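Side-chain contacts in esterase (Xanthomonas oryzae pv. oryzae, PDB 3H2G), which is an esterase that degrades the rice cell wall and serves the bacterium in its pathogenesis on rice: residues A184-I189 with P324-L329; T328-S333 with K342-A347. All coordinates share one frame; numbering follows the deposited sequence.

Contact 1: A184-I189 with P324-L329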
ATOM      1  N   ALA A 184      -3.181  -8.290   2.224  1.00  4.69           N
ATOM      2  CA  ALA A 184      -2.230  -9.393   2.346  1.00  4.86           C
ATOM      3  C   ALA A 184      -1.851  -9.584   3.810  1.00  4.94           C
ATOM      4  O   ALA A 184      -1.669 -10.713   4.281  1.00  4.01           O
ATOM      5  CB  ALA A 184      -0.980  -9.109   1.511  1.00  2.96           C
ATOM      6  N   THR A 185      -1.726  -8.471   4.526  1.00  3.99           N
ATOM      7  CA  THR A 185      -1.382  -8.509   5.944  1.00  3.93           C
ATOM      8  C   THR A 185      -2.558  -9.096   6.729  1.00  3.70           C
ATOM      9  O   THR A 185      -2.373  -9.879   7.663  1.00  3.59           O
ATOM     10  CB  THR A 185      -1.062  -7.089   6.472  1.00  4.02           C
ATOM     11  OG1 THR A 185       0.051  -6.548   5.743  1.00  3.57           O
ATOM     12  CG2 THR A 185      -0.721  -7.133   7.954  1.00  4.17           C
ATOM     13  N   GLN A 186      -3.771  -8.718   6.346  1.00  3.03           N
ATOM     14  CA  GLN A 186      -4.958  -9.234   7.019  1.00  4.07           C
ATOM     15  C   GLN A 186      -5.040 -10.749   6.856  1.00  3.15           C
ATOM     16  O   GLN A 186      -5.318 -11.475   7.808  1.00  2.84           O
ATOM     17  CB  GLN A 186      -6.218  -8.598   6.435  1.00  2.27           C
ATOM     18  CG  GLN A 186      -7.498  -9.244   6.939  1.00  5.78           C
ATOM     19  CD  GLN A 186      -8.737  -8.697   6.264  1.00  5.90           C
ATOM     20  OE1 GLN A 186      -8.655  -7.861   5.362  1.00  5.01           O
ATOM     21  NE2 GLN A 186      -9.901  -9.176   6.695  1.00  6.90           N
ATOM     22  N   ARG A 187      -4.802 -11.224   5.639  1.00  4.86           N
ATOM     23  CA  ARG A 187      -4.862 -12.652   5.367  1.00  5.27           C
ATOM     24  C   ARG A 187      -3.858 -13.427   6.218  1.00  5.48           C
ATOM     25  O   ARG A 187      -4.180 -14.483   6.760  1.00  4.41           O
ATOM     26  CB  ARG A 187      -4.598 -12.922   3.881  1.00  5.86           C
ATOM     27  CG  ARG A 187      -4.734 -14.395   3.501  1.00  5.81           C
ATOM     28  CD  ARG A 187      -4.518 -14.625   2.015  1.00  8.20           C
ATOM     29  NE  ARG A 187      -3.166 -14.263   1.596  1.00 11.21           N
ATOM     30  CZ  ARG A 187      -2.702 -14.425   0.361  1.00 11.57           C
ATOM     31  NH1 ARG A 187      -3.487 -14.942  -0.579  1.00 12.58           N
ATOM     32  NH2 ARG A 187      -1.460 -14.073   0.064  1.00  9.55           N
ATOM     33  N   GLU A 188      -2.646 -12.893   6.335  1.00  4.99           N
ATOM     34  CA  GLU A 188      -1.586 -13.539   7.107  1.00  5.82           C
ATOM     35  C   GLU A 188      -1.879 -13.580   8.605  1.00  6.22           C
ATOM     36  O   GLU A 188      -1.665 -14.602   9.257  1.00  5.55           O
ATOM     37  CB  GLU A 188      -0.254 -12.826   6.853  1.00  7.13           C
ATOM     38  CG  GLU A 188       0.946 -13.398   7.607  1.00  8.69           C
ATOM     39  CD  GLU A 188       1.221 -14.856   7.278  1.00 12.07           C
ATOM     40  OE1 GLU A 188       0.868 -15.301   6.165  1.00  9.27           O
ATOM     41  OE2 GLU A 188       1.809 -15.551   8.131  1.00 14.74           O
ATOM     42  N   ILE A 189      -2.367 -12.471   9.153  1.00  4.81           N
ATOM     43  CA  ILE A 189      -2.677 -12.424  10.577  1.00  4.81           C
ATOM     44  C   ILE A 189      -3.813 -13.391  10.913  1.00  5.50           C
ATOM     45  O   ILE A 189      -3.730 -14.143  11.884  1.00  4.49           O
ATOM     46  CB  ILE A 189      -3.049 -10.987  11.016  1.00  4.99           C
ATOM     47  CG1 ILE A 189      -1.810 -10.085  10.918  1.00  5.85           C
ATOM     48  CG2 ILE A 189      -3.595 -10.997  12.441  1.00  5.22           C
ATOM     49  CD1 ILE A 189      -2.066  -8.626  11.283  1.00  4.54           C
ATOM     50  N   PRO A 324     -12.184 -14.096   4.464  1.00  8.39           N
ATOM     51  CA  PRO A 324     -11.895 -13.090   5.492  1.00  7.82           C
ATOM     52  C   PRO A 324     -12.798 -13.255   6.711  1.00  9.93           C
ATOM     53  O   PRO A 324     -14.013 -13.428   6.575  1.00  8.52           O
ATOM     54  CB  PRO A 324     -12.136 -11.768   4.760  1.00  8.49           C
ATOM     55  CG  PRO A 324     -11.837 -12.113   3.323  1.00  7.58           C
ATOM     56  CD  PRO A 324     -12.517 -13.452   3.182  1.00  8.07           C
ATOM     57  N   GLN A 325     -12.198 -13.205   7.897  1.00  8.28           N
ATOM     58  CA  GLN A 325     -12.935 -13.363   9.147  1.00 11.20           C
ATOM     59  C   GLN A 325     -13.168 -12.022   9.845  1.00  9.47           C
ATOM     60  O   GLN A 325     -14.108 -11.869  10.627  1.00  9.84           O
ATOM     61  CB  GLN A 325     -12.165 -14.295  10.088  1.00 13.93           C
ATOM     62  CG  GLN A 325     -12.910 -14.652  11.365  1.00 21.60           C
ATOM     63  CD  GLN A 325     -13.849 -15.839  11.195  1.00 24.96           C
ATOM     64  OE1 GLN A 325     -14.139 -16.267  10.074  1.00 24.41           O
ATOM     65  NE2 GLN A 325     -14.336 -16.372  12.314  1.00 22.33           N
ATOM     66  N   THR A 326     -12.305 -11.057   9.557  1.00  7.06           N
ATOM     67  CA  THR A 326     -12.392  -9.728  10.158  1.00  7.27           C
ATOM     68  C   THR A 326     -13.364  -8.807   9.423  1.00  7.38           C
ATOM     69  O   THR A 326     -13.441  -8.835   8.194  1.00  8.37           O
ATOM     70  CB  THR A 326     -11.007  -9.038  10.141  1.00  7.83           C
ATOM     71  OG1 THR A 326     -10.056  -9.856  10.830  1.00  7.78           O
ATOM     72  CG2 THR A 326     -11.076  -7.666  10.811  1.00  9.01           C
ATOM     73  N   PRO A 327     -14.135  -7.992  10.168  1.00  6.97           N
ATOM     74  CA  PRO A 327     -15.062  -7.083   9.487  1.00  8.20           C
ATOM     75  C   PRO A 327     -14.198  -6.261   8.531  1.00  7.95           C
ATOM     76  O   PRO A 327     -13.226  -5.629   8.949  1.00  7.40           O
ATOM     77  CB  PRO A 327     -15.624  -6.253  10.632  1.00  8.83           C
ATOM     78  CG  PRO A 327     -15.707  -7.262  11.741  1.00 10.74           C
ATOM     79  CD  PRO A 327     -14.366  -7.984  11.624  1.00  8.67           C
ATOM     80  N   THR A 328     -14.546  -6.281   7.252  1.00  6.75           N
ATOM     81  CA  THR A 328     -13.751  -5.584   6.252  1.00  7.87           C
ATOM     82  C   THR A 328     -14.573  -4.665   5.364  1.00  7.28           C
ATOM     83  O   THR A 328     -15.715  -4.970   5.026  1.00  8.81           O
ATOM     84  CB  THR A 328     -13.022  -6.615   5.361  1.00  6.24           C
ATOM     85  OG1 THR A 328     -12.307  -7.535   6.194  1.00  6.36           O
ATOM     86  CG2 THR A 328     -12.039  -5.932   4.418  1.00  6.97           C
ATOM     87  N   LEU A 329     -13.981  -3.536   4.994  1.00  6.81           N
ATOM     88  CA  LEU A 329     -14.641  -2.574   4.127  1.00  5.87           C
ATOM     89  C   LEU A 329     -13.686  -2.155   3.019  1.00  6.49           C
ATOM     90  O   LEU A 329     -12.691  -1.474   3.264  1.00  6.53           O
ATOM     91  CB  LEU A 329     -15.083  -1.338   4.918  1.00  5.80           C
ATOM     92  CG  LEU A 329     -15.799  -0.251   4.104  1.00  5.45           C
ATOM     93  CD1 LEU A 329     -16.997  -0.854   3.369  1.00  6.74           C
ATOM     94  CD2 LEU A 329     -16.248   0.869   5.033  1.00  7.37           C
TER

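Contact 2: T328-S333 with K342-A347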
ATOM      1  N   THR A 328     -14.546  -6.281   7.252  1.00  6.75           N
ATOM      2  CA  THR A 328     -13.751  -5.584   6.252  1.00  7.87           C
ATOM      3  C   THR A 328     -14.573  -4.665   5.364  1.00  7.28           C
ATOM      4  O   THR A 328     -15.715  -4.970   5.026  1.00  8.81           O
ATOM      5  CB  THR A 328     -13.022  -6.615   5.361  1.00  6.24           C
ATOM      6  OG1 THR A 328     -12.307  -7.535   6.194  1.00  6.36           O
ATOM      7  CG2 THR A 328     -12.039  -5.932   4.418  1.00  6.97           C
ATOM      8  N   LEU A 329     -13.981  -3.536   4.994  1.00  6.81           N
ATOM      9  CA  LEU A 329     -14.641  -2.574   4.127  1.00  5.87           C
ATOM     10  C   LEU A 329     -13.686  -2.155   3.019  1.00  6.49           C
ATOM     11  O   LEU A 329     -12.691  -1.474   3.264  1.00  6.53           O
ATOM     12  CB  LEU A 329     -15.083  -1.338   4.918  1.00  5.80           C
ATOM     13  CG  LEU A 329     -15.799  -0.251   4.104  1.00  5.45           C
ATOM     14  CD1 LEU A 329     -16.997  -0.854   3.369  1.00  6.74           C
ATOM     15  CD2 LEU A 329     -16.248   0.869   5.033  1.00  7.37           C
ATOM     16  N   LEU A 330     -13.980  -2.588   1.799  1.00  5.91           N
ATOM     17  CA  LEU A 330     -13.150  -2.240   0.655  1.00  6.22           C
ATOM     18  C   LEU A 330     -13.662  -0.917   0.103  1.00  5.46           C
ATOM     19  O   LEU A 330     -14.849  -0.777  -0.181  1.00  8.54           O
ATOM     20  CB  LEU A 330     -13.243  -3.332  -0.413  1.00  6.48           C
ATOM     21  CG  LEU A 330     -12.918  -4.758   0.043  1.00  6.41           C
ATOM     22  CD1 LEU A 330     -13.013  -5.703  -1.144  1.00  6.61           C
ATOM     23  CD2 LEU A 330     -11.524  -4.807   0.649  1.00  9.02           C
ATOM     24  N   CYS A 331     -12.773   0.057  -0.033  1.00  5.22           N
ATOM     25  CA  CYS A 331     -13.171   1.362  -0.541  1.00  5.33           C
ATOM     26  C   CYS A 331     -12.442   1.674  -1.836  1.00  5.67           C
ATOM     27  O   CYS A 331     -11.301   1.260  -2.042  1.00  4.27           O
ATOM     28  CB  CYS A 331     -12.873   2.443   0.501  1.00  5.41           C
ATOM     29  SG  CYS A 331     -13.524   4.112   0.144  1.00  8.30           S
ATOM     30  N   GLY A 332     -13.120   2.405  -2.709  1.00  6.66           N
ATOM     31  CA  GLY A 332     -12.537   2.774  -3.980  1.00  7.19           C
ATOM     32  C   GLY A 332     -13.495   3.691  -4.706  1.00  7.72           C
ATOM     33  O   GLY A 332     -14.488   4.133  -4.129  1.00  7.95           O
ATOM     34  N   SER A 333     -13.201   3.976  -5.968  1.00  6.58           N
ATOM     35  CA  SER A 333     -14.046   4.849  -6.770  1.00  7.20           C
ATOM     36  C   SER A 333     -14.276   4.258  -8.152  1.00  8.54           C
ATOM     37  O   SER A 333     -13.346   3.749  -8.781  1.00  7.54           O
ATOM     38  CB  SER A 333     -13.396   6.228  -6.909  1.00  8.10           C
ATOM     39  OG  SER A 333     -14.050   6.999  -7.905  1.00  7.68           O
ATOM     40  N   LYS A 342     -13.515  -2.935 -10.015  1.00  7.97           N
ATOM     41  CA  LYS A 342     -13.830  -4.325 -10.328  1.00  8.21           C
ATOM     42  C   LYS A 342     -13.046  -5.226  -9.373  1.00  6.31           C
ATOM     43  O   LYS A 342     -13.472  -6.332  -9.054  1.00  6.19           O
ATOM     44  CB  LYS A 342     -13.434  -4.647 -11.772  1.00  8.16           C
ATOM     45  CG  LYS A 342     -13.582  -6.119 -12.147  1.00 11.20           C
ATOM     46  CD  LYS A 342     -12.981  -6.425 -13.516  1.00 11.76           C
ATOM     47  CE  LYS A 342     -13.060  -7.925 -13.820  1.00 13.29           C
ATOM     48  NZ  LYS A 342     -12.386  -8.306 -15.089  1.00  9.55           N
ATOM     49  N   ASN A 343     -11.893  -4.739  -8.923  1.00  6.75           N
ATOM     50  CA  ASN A 343     -11.049  -5.492  -7.999  1.00  6.60           C
ATOM     51  C   ASN A 343     -11.786  -5.830  -6.710  1.00  7.43           C
ATOM     52  O   ASN A 343     -11.736  -6.968  -6.236  1.00  7.56           O
ATOM     53  CB  ASN A 343      -9.786  -4.689  -7.675  1.00  7.35           C
ATOM     54  CG  ASN A 343      -8.720  -4.836  -8.737  1.00  7.53           C
ATOM     55  OD1 ASN A 343      -8.048  -5.865  -8.814  1.00  6.44           O
ATOM     56  ND2 ASN A 343      -8.568  -3.815  -9.572  1.00  5.82           N
ATOM     57  N   ALA A 344     -12.464  -4.839  -6.140  1.00  6.98           N
ATOM     58  CA  ALA A 344     -13.210  -5.036  -4.899  1.00  6.52           C
ATOM     59  C   ALA A 344     -14.424  -5.931  -5.134  1.00  7.17           C
ATOM     60  O   ALA A 344     -14.739  -6.795  -4.314  1.00  7.15           O
ATOM     61  CB  ALA A 344     -13.652  -3.688  -4.340  1.00  7.95           C
ATOM     62  N   GLN A 345     -15.103  -5.719  -6.257  1.00  7.15           N
ATOM     63  CA  GLN A 345     -16.279  -6.508  -6.606  1.00  7.19           C
ATOM     64  C   GLN A 345     -15.902  -7.971  -6.798  1.00  7.12           C
ATOM     65  O   GLN A 345     -16.597  -8.871  -6.320  1.00  6.05           O
ATOM     66  CB  GLN A 345     -16.920  -5.950  -7.882  1.00  9.52           C
ATOM     67  CG  GLN A 345     -17.581  -4.589  -7.676  1.00 13.15           C
ATOM     68  CD  GLN A 345     -17.817  -3.831  -8.970  1.00 16.78           C
ATOM     69  OE1 GLN A 345     -18.566  -2.852  -8.997  1.00 23.17           O
ATOM     70  NE2 GLN A 345     -17.168  -4.263 -10.043  1.00 16.63           N
ATOM     71  N   THR A 346     -14.793  -8.200  -7.494  1.00  5.70           N
ATOM     72  CA  THR A 346     -14.301  -9.549  -7.743  1.00  6.68           C
ATOM     73  C   THR A 346     -13.911 -10.203  -6.417  1.00  5.51           C
ATOM     74  O   THR A 346     -14.235 -11.361  -6.162  1.00  6.14           O
ATOM     75  CB  THR A 346     -13.059  -9.529  -8.667  1.00  6.37           C
ATOM     76  OG1 THR A 346     -13.430  -9.019  -9.955  1.00  9.78           O
ATOM     77  CG2 THR A 346     -12.482 -10.932  -8.826  1.00  6.86           C
ATOM     78  N   ALA A 347     -13.211  -9.454  -5.575  1.00  5.58           N
ATOM     79  CA  ALA A 347     -12.782  -9.975  -4.282  1.00  6.67           C
ATOM     80  C   ALA A 347     -13.976 -10.424  -3.441  1.00  7.15           C
ATOM     81  O   ALA A 347     -14.007 -11.548  -2.940  1.00  7.96           O
ATOM     82  CB  ALA A 347     -11.981  -8.918  -3.533  1.00  5.56           C
TER

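Contact 1: A184-I189 with P324-L329
Gln-186 reaches across from its helix to Thr-328 with a chain that is nearly straight: CG stands anti to the backbone N (chi1 171°), and the extended run beyond it carries the amide out to the strand. There NE2 donates to Thr-328 OG1 over 3.0 Å, with an N-H...O angle of 151° and the hydroxyl somewhat tilted out of the amide plane. The hydroxyl is spoken for on both counts, since Thr-328 OG1 in turn donates to Thr-326 O at 2.6 Å, approaching from above that carbonyl plane. This is where helix 177-192, which packs on the central sheet of an alpha/beta-hydrolase-type fold, meets the start of strand 328-332 and the loop leading into it. Glu-190 OE2 accepts from Gln-186 NE2 and also pairs with Thr-326 OG1, and Ser-202 OG bonds Gln-186 OE1, so that partners at both ends fix the rotation of the buried amide. Thr-328 CG2 sits 4.0 Å from Gln-186 OE1. The side chains of Gln-186 and Thr-326 run past one another in opposite senses, bringing Gln-186 NE2 to 3.6 Å from Thr-326 CB, while Pro-324 CB borders the same nitrogen at 3.9 Å.

Contact 2: T328-S333 with K342-A347
Leu-330 meets Ala-344 and Ala-347 through methyl groups, and the flat groups here are peptide carbonyls of the helix. Leu-330 CD1 lies 3.8 Å from Ala-344 O, a plain van der Waals touch beside that group. Two residues earlier, the plane of the Lys-342 carbonyl is used on both faces: Thr-346 N comes to Lys-342 O from one at 2.8 Å, and Thr-346 OG1 from the other, with a C=O...O angle of 140° that places the hydroxyl above the plane. The threonine side chain is thereby folded back on its own helix, and its bond duplicates the ordinary helical one.

Across the contact most of the touching is done by one branch of Leu-330, CD1. CG stands anti to the carbonyl carbon (chi1 -55°) and CD1 anti to CA (chi2 -178°), which thrusts CD1 at the helix while CD2 stays clear of it. CD1 comes within 3.8 Å of Ala-344 CB and 4.1 Å of Ala-347 CB, so it bridges two small residues one turn apart; Leu-330 CB adds a second touch to Ala-344 CB at 4.0 Å. With alanines on the helix side, the backbones lie close: the CA atoms of Leu-330 and Ala-344 are 6.2 Å apart. No hydrogen bond joins the segments.

The pair belongs to a beta-alpha-beta unit: strand 328-332, helix 342-353 and strand 359-363, whose Leu-361 also touches Ala-344 and whose Val-359 touches Leu-330. Cys-331 points away from this helix and forms a disulfide with Cys-384 of helix 376-396, while strand 198-205 supplies Pro-204 beside Leu-330.

In the fold
Contacts 1 and 2 share strand 328-332, with centres about 13 Å apart. Thr-328 and Leu-330, two residues apart, project to the same side of the sheet: the first serves contact 1, at the start of the strand, and the second contact 2, further along. Leu-329 and Cys-331, which alternate with them, touch helix 376-396. Neither contact holds a residue of the likely active site, yet both involve elements that lead to it. Ser-176, Asp-336 and His-377 have geometry consistent with a catalytic triad: Ser-176 just precedes helix 177-192 of contact 1, Asp-336 lies in the loop joining the two segments of contact 2, and His-377 lies at the start of helix 376-396, which packs against the strand's other side.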